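Gram-negative insecticidal protein (Chromobacterium piscinae, PDB 6FBM) is an insecticidal toxin that probably perforates target-cell membranes through its MACPF domain and carries a beta-tripod domain alongside it. Local coordinates at residues V343-T348 and Y352-Q357; F358-R361 and V366-G369; V387-V392 and P435-V440; C406-P411 and G503-V508; W470-G473 and A479-C482. All coordinates share one frame; numbering follows the deposited sequence.

Interaction 1: V343-T348 and Y352-Q357; sequences VFNPST and YKMVGQ
At the turn-back between strands 342-346 and 352-354, in what is probably the beta-tripod part of the toxin, Asn345 meets Gln357 and Pro346 meets Met354. The two chain segments run antiparallel, 176° apart, yet no backbone hydrogen bond joins them; the contact is made mostly by side chains. Gln357 NE2 donates to Asn345 OD1 over 3.1 Å, with OD1 almost in the Gln357 amide plane, while the N-H arrives tilted from the Asn345 carbonyl plane. The two amides are nearly coplanar, 29° apart. At its other end Gln357 OE1 accepts from the Met422 backbone N and rests against Val343 CB at 3.3 Å, so both ends of this buried amide are satisfied and its flip is settled. Met354, fully extended with CG anti to the backbone N (chi1 177°), runs across the Pro346 ring at about a right angle, CG lying 3.9 Å from Pro346 CD, and brings CE to 3.3 Å from Asn345 OD1. Near the turn, Thr348 CB sits 3.4 Å from Tyr352 O while its OG1 bonds Asp436. Strand 342-346 is the middle of a three-stranded sheet between 326-331 and 358-360, whereas 352-354 edges another sheet beside 373-376.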
# COMPACT_ATOMS: atom_id res chain seq x y z
N VAL A 343 -44.77 11.02 69.95
CA VAL A 343 -43.85 10.53 68.96
C VAL A 343 -43.15 11.68 68.31
O VAL A 343 -43.67 12.80 68.24
CB VAL A 343 -44.52 9.65 67.89
CG1 VAL A 343 -45.01 8.35 68.52
CG2 VAL A 343 -45.65 10.40 67.18
N PHE A 344 -41.95 11.41 67.84
CA PHE A 344 -41.08 12.43 67.30
C PHE A 344 -40.41 11.90 66.03
O PHE A 344 -39.91 10.78 66.03
CB PHE A 344 -40.03 12.87 68.35
CG PHE A 344 -40.62 13.54 69.56
CD1 PHE A 344 -41.27 12.81 70.56
CD2 PHE A 344 -40.50 14.91 69.72
CE1 PHE A 344 -41.81 13.42 71.66
CE2 PHE A 344 -41.03 15.54 70.85
CZ PHE A 344 -41.69 14.80 71.82
N ASN A 345 -40.42 12.72 64.98
CA ASN A 345 -39.66 12.49 63.78
C ASN A 345 -38.31 13.20 63.85
O ASN A 345 -38.24 14.31 64.36
CB ASN A 345 -40.39 13.04 62.56
CG ASN A 345 -41.66 12.32 62.28
OD1 ASN A 345 -41.88 11.21 62.74
ND2 ASN A 345 -42.52 12.95 61.52
N PRO A 346 -37.26 12.57 63.31
CA PRO A 346 -36.01 13.26 63.13
C PRO A 346 -36.06 14.10 61.87
O PRO A 346 -36.67 13.69 60.89
CB PRO A 346 -35.00 12.13 62.95
CG PRO A 346 -35.79 11.04 62.31
CD PRO A 346 -37.21 11.20 62.77
N SER A 347 -35.47 15.28 61.91
CA SER A 347 -35.40 16.13 60.74
C SER A 347 -34.34 15.60 59.85
O SER A 347 -33.27 15.24 60.33
CB SER A 347 -35.14 17.60 61.09
OG SER A 347 -36.29 18.18 61.67
N THR A 348 -34.64 15.57 58.56
CA THR A 348 -33.76 15.01 57.55
C THR A 348 -33.36 16.03 56.50
O THR A 348 -34.16 16.90 56.15
CB THR A 348 -34.42 13.79 56.84
OG1 THR A 348 -35.71 14.14 56.33
CG2 THR A 348 -34.57 12.63 57.80
N TYR A 352 -29.83 12.32 54.02
CA TYR A 352 -30.05 11.49 55.19
C TYR A 352 -31.52 11.14 55.26
O TYR A 352 -32.37 11.94 54.89
CB TYR A 352 -29.63 12.19 56.46
CG TYR A 352 -28.15 12.18 56.72
CD1 TYR A 352 -27.32 13.19 56.21
CD2 TYR A 352 -27.59 11.19 57.51
CE1 TYR A 352 -25.97 13.19 56.46
CE2 TYR A 352 -26.25 11.19 57.77
CZ TYR A 352 -25.43 12.18 57.24
OH TYR A 352 -24.07 12.16 57.51
N LYS A 353 -31.82 9.94 55.75
CA LYS A 353 -33.18 9.40 55.68
C LYS A 353 -33.67 8.87 57.02
O LYS A 353 -32.90 8.33 57.81
CB LYS A 353 -33.24 8.29 54.63
CG LYS A 353 -32.69 8.66 53.26
CD LYS A 353 -33.53 9.73 52.54
CE LYS A 353 -32.86 10.20 51.26
NZ LYS A 353 -33.85 10.86 50.37
N MET A 354 -34.96 9.04 57.25
CA MET A 354 -35.66 8.54 58.43
C MET A 354 -35.94 7.07 58.27
O MET A 354 -36.33 6.64 57.17
CB MET A 354 -37.00 9.27 58.60
CG MET A 354 -37.87 8.80 59.76
SD MET A 354 -39.33 9.83 59.78
CE MET A 354 -40.31 8.92 60.99
N VAL A 355 -35.77 6.32 59.36
CA VAL A 355 -36.15 4.90 59.39
C VAL A 355 -37.24 4.55 60.41
O VAL A 355 -37.78 3.43 60.38
CB VAL A 355 -34.93 4.01 59.63
CG1 VAL A 355 -33.98 4.15 58.46
CG2 VAL A 355 -34.23 4.35 60.94
N GLY A 356 -37.58 5.49 61.29
CA GLY A 356 -38.57 5.25 62.34
C GLY A 356 -38.81 6.47 63.19
O GLY A 356 -38.05 7.43 63.13
N GLN A 357 -39.91 6.42 63.95
CA GLN A 357 -40.22 7.44 64.96
C GLN A 357 -39.58 7.11 66.27
O GLN A 357 -39.38 5.94 66.59
CB GLN A 357 -41.73 7.56 65.21
CG GLN A 357 -42.34 8.68 64.42
CD GLN A 357 -43.82 8.73 64.53
OE1 GLN A 357 -44.46 7.86 65.11
NE2 GLN A 357 -44.39 9.77 63.95

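Interaction 2: F358-R361 and V366-G369; sequences FGQR and VADG
Gln360 grips the loop 366-369 with both ends of its amide. Gln360 OE1 accepts from the backbone N of Asp368 at 3.1 Å, a fairly straight bond at 158°, but the N-H comes from above the carbonyl plane, 77° out of it, and not along a lone pair. Gln360 NE2 donates to Val366 O at 3.2 Å, a less direct bond tilted at both ends, and also bonds Asn362 OD1 in the connecting turn. With a donor at OE1 and acceptors at NE2, the amide's orientation is fixed. The bend at chi2 (145°) lets the amide reach across to the loop, and it leaves Gln360 CG 3.1 Å from Asp368 OD2, a close approach of carboxylate to side-chain carbon; OD2 also has a weak hydrogen bond from Asn362 ND2. Ala367 passes alongside, its CA 3.2 Å from Gln360 OE1. The segments are the edge strand 358-360 of the sheet 326-331/342-346/358-360 and the loop that leaves it for strand 373-376, folded back over the strand it has just left. Farther along, Phe358 holds out its ring with CG anti to the backbone N. Gly369 CA lies over one face in a CH-pi contact, 4.0 Å from the Phe358 ring centroid and offset toward the rim; lacking a side chain, this residue can bring its backbone down onto the ring, and its N is 3.4 Å from Phe358 CE2. Gln360 OE1 lies at the ring's edge, in its plane. Met326 of strand 326-331 packs against Phe358 and Ala367.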
# COMPACT_ATOMS: atom_id res chain seq x y z
N PHE A 358 -39.28 8.15 67.03
CA PHE A 358 -38.98 7.97 68.44
C PHE A 358 -40.28 8.04 69.24
O PHE A 358 -41.10 8.94 69.00
CB PHE A 358 -37.98 9.02 68.96
CG PHE A 358 -37.49 8.71 70.31
CD1 PHE A 358 -36.43 7.83 70.48
CD2 PHE A 358 -38.13 9.19 71.44
CE1 PHE A 358 -35.99 7.46 71.75
CE2 PHE A 358 -37.69 8.85 72.72
CZ PHE A 358 -36.62 7.99 72.86
N GLY A 359 -40.47 7.10 70.17
CA GLY A 359 -41.69 7.06 70.99
C GLY A 359 -41.46 7.26 72.47
O GLY A 359 -40.44 6.82 73.00
N GLN A 360 -42.41 7.90 73.15
CA GLN A 360 -42.34 8.22 74.58
C GLN A 360 -43.65 7.95 75.28
O GLN A 360 -44.72 8.28 74.76
CB GLN A 360 -42.17 9.71 74.75
CG GLN A 360 -40.76 10.16 74.90
CD GLN A 360 -40.54 11.48 74.25
OE1 GLN A 360 -39.93 11.55 73.20
NE2 GLN A 360 -41.03 12.54 74.88
N ARG A 361 -43.58 7.45 76.52
CA ARG A 361 -44.77 7.33 77.36
C ARG A 361 -45.08 8.63 78.11
O ARG A 361 -45.15 8.64 79.34
CB ARG A 361 -44.64 6.18 78.34
CG ARG A 361 -46.01 5.69 78.85
CD ARG A 361 -45.84 4.62 79.89
NE ARG A 361 -45.16 3.46 79.37
CZ ARG A 361 -44.72 2.45 80.11
NH1 ARG A 361 -44.90 2.43 81.44
NH2 ARG A 361 -44.09 1.43 79.53
N VAL A 366 -40.62 17.88 74.04
CA VAL A 366 -39.23 17.57 73.76
C VAL A 366 -39.06 16.05 73.78
O VAL A 366 -39.63 15.37 74.66
CB VAL A 366 -38.34 18.15 74.87
CG1 VAL A 366 -36.86 17.87 74.62
CG2 VAL A 366 -38.58 19.65 75.01
N ALA A 367 -38.27 15.52 72.85
CA ALA A 367 -37.99 14.09 72.81
C ALA A 367 -37.04 13.68 73.93
O ALA A 367 -36.05 14.37 74.19
CB ALA A 367 -37.38 13.73 71.45
N ASP A 368 -37.33 12.55 74.55
CA ASP A 368 -36.44 11.92 75.55
C ASP A 368 -35.17 11.34 74.94
O ASP A 368 -34.18 11.19 75.64
CB ASP A 368 -37.16 10.78 76.32
CG ASP A 368 -38.34 11.29 77.17
OD1 ASP A 368 -38.43 12.52 77.42
OD2 ASP A 368 -39.18 10.46 77.57
N GLY A 369 -35.20 11.02 73.65
CA GLY A 369 -34.04 10.53 72.94
C GLY A 369 -34.04 10.94 71.48
O GLY A 369 -34.79 11.84 71.05

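Interaction 3: V387-V392 and P435-V440; sequences VGWQRV and PDYVCV
Tyr437 ties its hydroxyl to the carbonyl O of Gly419 and presents a face of its ring to the indole of Trp389. The hydrogen bond holds the far end of the phenol. No polar bond crosses between segments 387-392 and 435-440; their meeting consists of this aromatic pair. It is T-shaped (edge-to-face): the benzo edge of Trp389 points at the Tyr437 face, with centroids 4.7 Å apart and planes at 61°. Trp389 CH2 is the leading atom, 3.5 Å above the Tyr437 plane and over its centre, and it lies at 3.7 to 3.8 Å from all six ring carbons. The neighbouring Trp389 CZ2 comes in beside it, 3.8 Å from Tyr437 CD1. With CG anti to the backbone N (chi1 -169°), the Tyr437 ring is carried toward Trp389. Trp389 sits on strand 388-391, antiparallel to strand 403-410; at the start of strand 388-391, Val387 and Gly388 both face Ile410 in a classic beta bulge. Tyr437 lies in the loop that runs into strand 439-441 of a different sheet, so the ring pair joins strand 388-391 to the loop that leads into another sheet. Ala409 on strand 403-410 and Met354 on strand 352-354 pack against Tyr437 as well, while Pro432 touches Trp389, and the backbone of Asp436 bonds that of Met354.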
# COMPACT_ATOMS: atom_id res chain seq x y z
N VAL A 387 -42.94 1.07 49.59
CA VAL A 387 -43.96 1.04 48.52
C VAL A 387 -45.30 1.52 49.00
O VAL A 387 -46.17 1.88 48.23
CB VAL A 387 -44.09 -0.32 47.83
CG1 VAL A 387 -42.73 -0.71 47.24
CG2 VAL A 387 -44.66 -1.40 48.73
N GLY A 388 -45.49 1.52 50.31
CA GLY A 388 -46.71 2.03 50.90
C GLY A 388 -46.75 1.84 52.39
O GLY A 388 -45.75 1.49 53.01
N TRP A 389 -47.93 2.08 52.96
CA TRP A 389 -48.12 1.97 54.37
C TRP A 389 -49.40 1.21 54.71
O TRP A 389 -50.43 1.44 54.10
CB TRP A 389 -48.19 3.37 54.97
CG TRP A 389 -46.95 4.18 54.81
CD1 TRP A 389 -46.63 4.95 53.75
CD2 TRP A 389 -45.90 4.34 55.76
NE1 TRP A 389 -45.43 5.58 53.96
CE2 TRP A 389 -44.96 5.23 55.19
CE3 TRP A 389 -45.64 3.81 57.03
CZ2 TRP A 389 -43.80 5.59 55.84
CZ3 TRP A 389 -44.47 4.19 57.69
CH2 TRP A 389 -43.57 5.07 57.10
N GLN A 390 -49.30 0.31 55.69
CA GLN A 390 -50.45 -0.39 56.22
C GLN A 390 -50.61 -0.19 57.73
O GLN A 390 -49.66 0.18 58.42
CB GLN A 390 -50.34 -1.89 55.91
CG GLN A 390 -49.44 -2.73 56.82
CD GLN A 390 -49.14 -4.09 56.25
OE1 GLN A 390 -49.89 -4.59 55.41
NE2 GLN A 390 -48.02 -4.69 56.71
N ARG A 391 -51.81 -0.46 58.21
CA ARG A 391 -52.16 -0.23 59.59
C ARG A 391 -51.90 -1.45 60.45
O ARG A 391 -52.42 -2.51 60.19
CB ARG A 391 -53.61 0.16 59.73
CG ARG A 391 -53.91 1.56 59.27
CD ARG A 391 -55.11 2.15 60.01
NE ARG A 391 -56.00 2.86 59.11
CZ ARG A 391 -56.87 2.28 58.29
NH1 ARG A 391 -56.98 0.96 58.22
NH2 ARG A 391 -57.63 3.02 57.50
N VAL A 392 -51.10 -1.26 61.49
CA VAL A 392 -50.96 -2.25 62.51
C VAL A 392 -52.20 -2.15 63.41
O VAL A 392 -52.66 -3.17 63.93
CB VAL A 392 -49.66 -2.02 63.32
CG1 VAL A 392 -49.49 -3.07 64.41
CG2 VAL A 392 -48.47 -2.09 62.42
N PRO A 435 -41.71 12.01 53.17
CA PRO A 435 -40.97 11.80 51.92
C PRO A 435 -39.59 11.19 52.11
O PRO A 435 -39.12 10.50 51.23
CB PRO A 435 -40.84 13.23 51.31
CG PRO A 435 -41.83 14.07 52.05
CD PRO A 435 -41.99 13.44 53.41
N ASP A 436 -38.97 11.40 53.26
CA ASP A 436 -37.61 10.94 53.51
C ASP A 436 -37.56 9.69 54.38
O ASP A 436 -36.50 9.32 54.87
CB ASP A 436 -36.77 12.08 54.13
CG ASP A 436 -36.61 13.30 53.21
OD1 ASP A 436 -36.75 13.16 51.95
OD2 ASP A 436 -36.30 14.39 53.76
N TYR A 437 -38.68 9.00 54.55
CA TYR A 437 -38.68 7.67 55.16
C TYR A 437 -38.18 6.65 54.15
O TYR A 437 -38.60 6.64 52.98
CB TYR A 437 -40.07 7.26 55.65
CG TYR A 437 -40.08 6.01 56.52
CD1 TYR A 437 -40.09 4.76 55.95
CD2 TYR A 437 -40.09 6.11 57.91
CE1 TYR A 437 -40.10 3.61 56.74
CE2 TYR A 437 -40.12 4.97 58.70
CZ TYR A 437 -40.14 3.73 58.12
OH TYR A 437 -40.16 2.60 58.90
N VAL A 438 -37.31 5.76 54.63
CA VAL A 438 -36.80 4.68 53.81
C VAL A 438 -36.79 3.39 54.58
O VAL A 438 -36.76 3.37 55.82
CB VAL A 438 -35.37 4.96 53.28
CG1 VAL A 438 -35.38 6.18 52.38
CG2 VAL A 438 -34.37 5.14 54.43
N CYS A 439 -36.82 2.31 53.80
CA CYS A 439 -36.50 0.98 54.28
C CYS A 439 -35.06 0.69 53.94
O CYS A 439 -34.47 1.37 53.10
CB CYS A 439 -37.43 -0.03 53.62
SG CYS A 439 -39.13 0.30 53.99
N VAL A 440 -34.52 -0.33 54.58
CA VAL A 440 -33.13 -0.67 54.50
C VAL A 440 -33.05 -2.05 53.90
O VAL A 440 -33.89 -2.89 54.21
CB VAL A 440 -32.50 -0.65 55.92
CG1 VAL A 440 -31.00 -0.98 55.85
CG2 VAL A 440 -32.70 0.73 56.53

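Interaction 4: C406-P411 and G503-V508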
# COMPACT_ATOMS: atom_id res chain seq x y z
N CYS A 406 -51.41 3.27 64.26
CA CYS A 406 -50.03 2.84 64.14
C CYS A 406 -49.86 2.34 62.71
O CYS A 406 -50.60 1.45 62.29
CB CYS A 406 -49.75 1.73 65.11
SG CYS A 406 -48.07 1.15 65.02
N TRP A 407 -48.90 2.91 61.98
CA TRP A 407 -48.65 2.49 60.60
C TRP A 407 -47.29 1.81 60.44
O TRP A 407 -46.35 2.13 61.16
CB TRP A 407 -48.73 3.67 59.66
CG TRP A 407 -50.06 4.27 59.53
CD1 TRP A 407 -50.63 5.20 60.35
CD2 TRP A 407 -51.00 4.06 58.47
NE1 TRP A 407 -51.86 5.56 59.90
CE2 TRP A 407 -52.11 4.87 58.74
CE3 TRP A 407 -51.00 3.25 57.32
CZ2 TRP A 407 -53.23 4.90 57.90
CZ3 TRP A 407 -52.12 3.29 56.49
CH2 TRP A 407 -53.21 4.10 56.79
N ARG A 408 -47.22 0.89 59.47
CA ARG A 408 -45.99 0.21 59.08
C ARG A 408 -45.65 0.56 57.69
O ARG A 408 -46.54 0.55 56.81
CB ARG A 408 -46.16 -1.28 58.96
CG ARG A 408 -45.85 -2.03 60.20
CD ARG A 408 -44.78 -3.06 60.03
NE ARG A 408 -45.22 -4.24 60.76
CZ ARG A 408 -45.29 -4.36 62.09
NH1 ARG A 408 -45.73 -5.51 62.56
NH2 ARG A 408 -44.90 -3.41 62.94
N ALA A 409 -44.37 0.78 57.44
CA ALA A 409 -43.92 0.87 56.09
C ALA A 409 -44.04 -0.52 55.47
O ALA A 409 -43.67 -1.52 56.08
CB ALA A 409 -42.49 1.37 56.04
N ILE A 410 -44.63 -0.57 54.28
CA ILE A 410 -44.57 -1.74 53.45
C ILE A 410 -43.28 -1.60 52.64
O ILE A 410 -43.18 -0.69 51.81
CB ILE A 410 -45.78 -1.88 52.51
CG1 ILE A 410 -47.09 -1.87 53.29
CG2 ILE A 410 -45.69 -3.19 51.73
CD1 ILE A 410 -48.31 -1.63 52.43
N PRO A 411 -42.28 -2.45 52.91
CA PRO A 411 -41.03 -2.30 52.17
C PRO A 411 -41.12 -2.87 50.76
O PRO A 411 -41.86 -3.85 50.53
CB PRO A 411 -40.02 -3.11 52.98
CG PRO A 411 -40.78 -3.69 54.15
CD PRO A 411 -42.23 -3.61 53.81
N GLY A 503 -39.49 -10.56 57.78
CA GLY A 503 -39.76 -10.18 56.39
C GLY A 503 -40.27 -8.76 56.19
O GLY A 503 -40.29 -8.28 55.07
N SER A 504 -40.67 -8.09 57.26
CA SER A 504 -41.26 -6.75 57.21
C SER A 504 -40.47 -5.74 58.05
O SER A 504 -40.07 -4.70 57.56
CB SER A 504 -42.69 -6.82 57.72
OG SER A 504 -43.52 -7.44 56.77
N ILE A 505 -40.28 -6.05 59.32
CA ILE A 505 -39.56 -5.21 60.23
C ILE A 505 -38.26 -5.89 60.56
O ILE A 505 -38.20 -7.11 60.67
CB ILE A 505 -40.35 -4.96 61.54
CG1 ILE A 505 -41.63 -4.16 61.26
CG2 ILE A 505 -39.50 -4.27 62.61
CD1 ILE A 505 -41.36 -2.70 60.95
N ALA A 506 -37.22 -5.08 60.74
CA ALA A 506 -35.91 -5.59 61.13
C ALA A 506 -35.15 -4.56 61.94
O ALA A 506 -35.64 -3.45 62.19
CB ALA A 506 -35.13 -6.00 59.90
N CYS A 507 -33.96 -4.96 62.40
CA CYS A 507 -33.00 -4.06 63.03
C CYS A 507 -31.75 -3.97 62.18
O CYS A 507 -31.37 -4.94 61.53
CB CYS A 507 -32.63 -4.56 64.42
SG CYS A 507 -34.02 -4.81 65.49
N VAL A 508 -31.09 -2.82 62.23
CA VAL A 508 -29.97 -2.53 61.37
C VAL A 508 -28.67 -2.90 62.07
O VAL A 508 -28.44 -2.46 63.20
CB VAL A 508 -29.98 -1.07 60.86
CG1 VAL A 508 -29.85 -0.02 61.98
CG2 VAL A 508 -28.93 -0.88 59.77
O HOH W 1 -45.07 -4.45 55.86
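Arg408 leaves strand 403-410 toward Ile505, its CB pointing at segment 503-508 and its CG lying beside its own backbone N. The first atom to touch is Arg408 CD, 3.6 Å from both Ile505 CG1 and Ile505 CD1. Next Arg408 NE lies 3.6 Å from Ile505 CG1, and CZ follows at 3.8 Å. The chain is bent at chi2 (-122°) and chi3 (-138°), which turns the guanidinium so that one face receives Ile505 CG1, 3.3 Å above the plane and toward the rim. The two side chains cross at about a right angle. At the tip NH2 makes a salt bridge with Asp420 OD2, so the buried charge is paired while an aliphatic branch covers part of the flat group. Strand 403-410 is the central strand of its sheet, flanked by 388-391, 393-394 and 421-426; Ser504 and Ile505 lie in the connection from helix 495-500 to strand 506-508, which pairs with 445-447. Leu501 and Val392 also pack on Arg408. Where strand 403-410 ends, Pro411 CG sits 3.6 Å from Ser504 O. A water donates to Ala409 O over 3.3 Å and reaches Ser504 OG only weakly, at 3.5 Å.

Interaction 5: W470-G473 and A479-C482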
# COMPACT_ATOMS: atom_id res chain seq x y z
N TRP A 470 -43.22 -1.61 71.05
CA TRP A 470 -42.07 -2.26 71.64
C TRP A 470 -40.80 -1.86 70.90
O TRP A 470 -40.84 -1.59 69.70
CB TRP A 470 -42.26 -3.78 71.56
CG TRP A 470 -43.33 -4.31 72.47
CD1 TRP A 470 -44.65 -4.56 72.15
CD2 TRP A 470 -43.18 -4.67 73.84
NE1 TRP A 470 -45.31 -5.04 73.25
CE2 TRP A 470 -44.44 -5.12 74.30
CE3 TRP A 470 -42.11 -4.65 74.74
CZ2 TRP A 470 -44.65 -5.54 75.62
CZ3 TRP A 470 -42.31 -5.10 76.06
CH2 TRP A 470 -43.58 -5.53 76.48
N GLN A 471 -39.68 -1.90 71.60
CA GLN A 471 -38.37 -1.60 71.03
C GLN A 471 -37.78 -2.89 70.47
O GLN A 471 -37.54 -3.85 71.23
CB GLN A 471 -37.44 -1.06 72.12
CG GLN A 471 -36.08 -0.57 71.65
CD GLN A 471 -34.95 -0.71 72.68
OE1 GLN A 471 -35.10 -1.33 73.74
NE2 GLN A 471 -33.81 -0.19 72.35
N PRO A 472 -37.52 -2.94 69.15
CA PRO A 472 -36.93 -4.14 68.60
C PRO A 472 -35.41 -4.21 68.87
O PRO A 472 -34.74 -3.20 69.17
CB PRO A 472 -37.25 -4.03 67.13
CG PRO A 472 -37.14 -2.56 66.87
CD PRO A 472 -37.70 -1.91 68.10
N GLY A 473 -34.87 -5.42 68.79
CA GLY A 473 -33.45 -5.66 68.98
C GLY A 473 -33.02 -6.99 68.36
O GLY A 473 -33.83 -7.90 68.12
N ALA A 479 -28.58 -0.77 69.06
CA ALA A 479 -29.66 -0.64 70.05
C ALA A 479 -30.65 0.36 69.48
O ALA A 479 -30.31 1.54 69.31
CB ALA A 479 -29.12 -0.13 71.39
N SER A 480 -31.84 -0.12 69.13
CA SER A 480 -32.80 0.67 68.36
C SER A 480 -33.39 1.80 69.17
O SER A 480 -33.57 1.66 70.38
CB SER A 480 -33.93 -0.20 67.86
OG SER A 480 -34.89 0.58 67.18
N SER A 481 -33.72 2.91 68.51
CA SER A 481 -34.42 4.02 69.13
C SER A 481 -35.85 4.12 68.62
O SER A 481 -36.51 5.14 68.80
CB SER A 481 -33.67 5.32 68.84
OG SER A 481 -32.31 5.17 69.13
N CYS A 482 -36.34 3.06 68.00
CA CYS A 482 -37.59 3.06 67.30
C CYS A 482 -38.52 2.03 67.92
O CYS A 482 -38.14 1.31 68.87
CB CYS A 482 -37.30 2.76 65.83
SG CYS A 482 -36.35 4.09 65.00
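The amide of Gln471 uses its edge against Ser480: Gln471 NE2 donates to Ser480 O, 2.7 Å away, at 159°. The acceptor lies close to the amide plane, and the N-H meets Ser480 O in the carbonyl plane, on a lone pair, so the bond is well formed from both sides. At the other end of the same amide Gln471 OE1 accepts from Asn453 ND2 of the adjacent strand, which fixes which way round the group sits. Beside the amide lies the puckered Pro472 ring. Pro472 CD lies 3.3 Å from Cys482 O, and CD and CG of Pro472 are both 3.9 Å from Ser480 OG. Gln471 extends to the loop with CG anti to the backbone N (chi1 -174°), and its CA is 3.6 Å from Cys482 O; that carbonyl therefore lies against both residues of the strand. Ser480 CB in turn approaches Pro472 O at 3.4 Å. Ser480 OG is held by its own loop, accepting from Cys482 N over 3.0 Å. Behind this contact Trp470 turns away to pack on Leu451, Asn491 and Pro493, and its backbone bonds that of Ala484. The strand, 468-473, is the middle one of an antiparallel sheet with 450-457 and 484-486. Segment 479-482 belongs to the loop leading into strand 484-486, and the Ser480 hydroxyl bonded to the N two residues on makes it an ST turn.

All five contacts lie within the Vps62-family region. Interaction 1 is buried and interaction 2 lies at the surface, yet they share the sheet of strands 342-346 and 358-360, joined by the Phe344-Phe358 backbone bond; amides serve both, but the surface contact uses backbone partners. Interactions 3 and 4 are partly buried and share neighbouring strands 388-391 and 403-410; one is aromatic, the other an aliphatic cover on an arginine whose charge is paired outside the contact, by Asp420. Interaction 3 also reaches interaction 1 through the Thr348-Asp436 bond. Interaction 5, likewise partly buried and another amide grip on a loop, is nested within the chain closed by interaction 4, touches it through Cys507, and meets interactions 1 and 2 through Cys482 and Ser481.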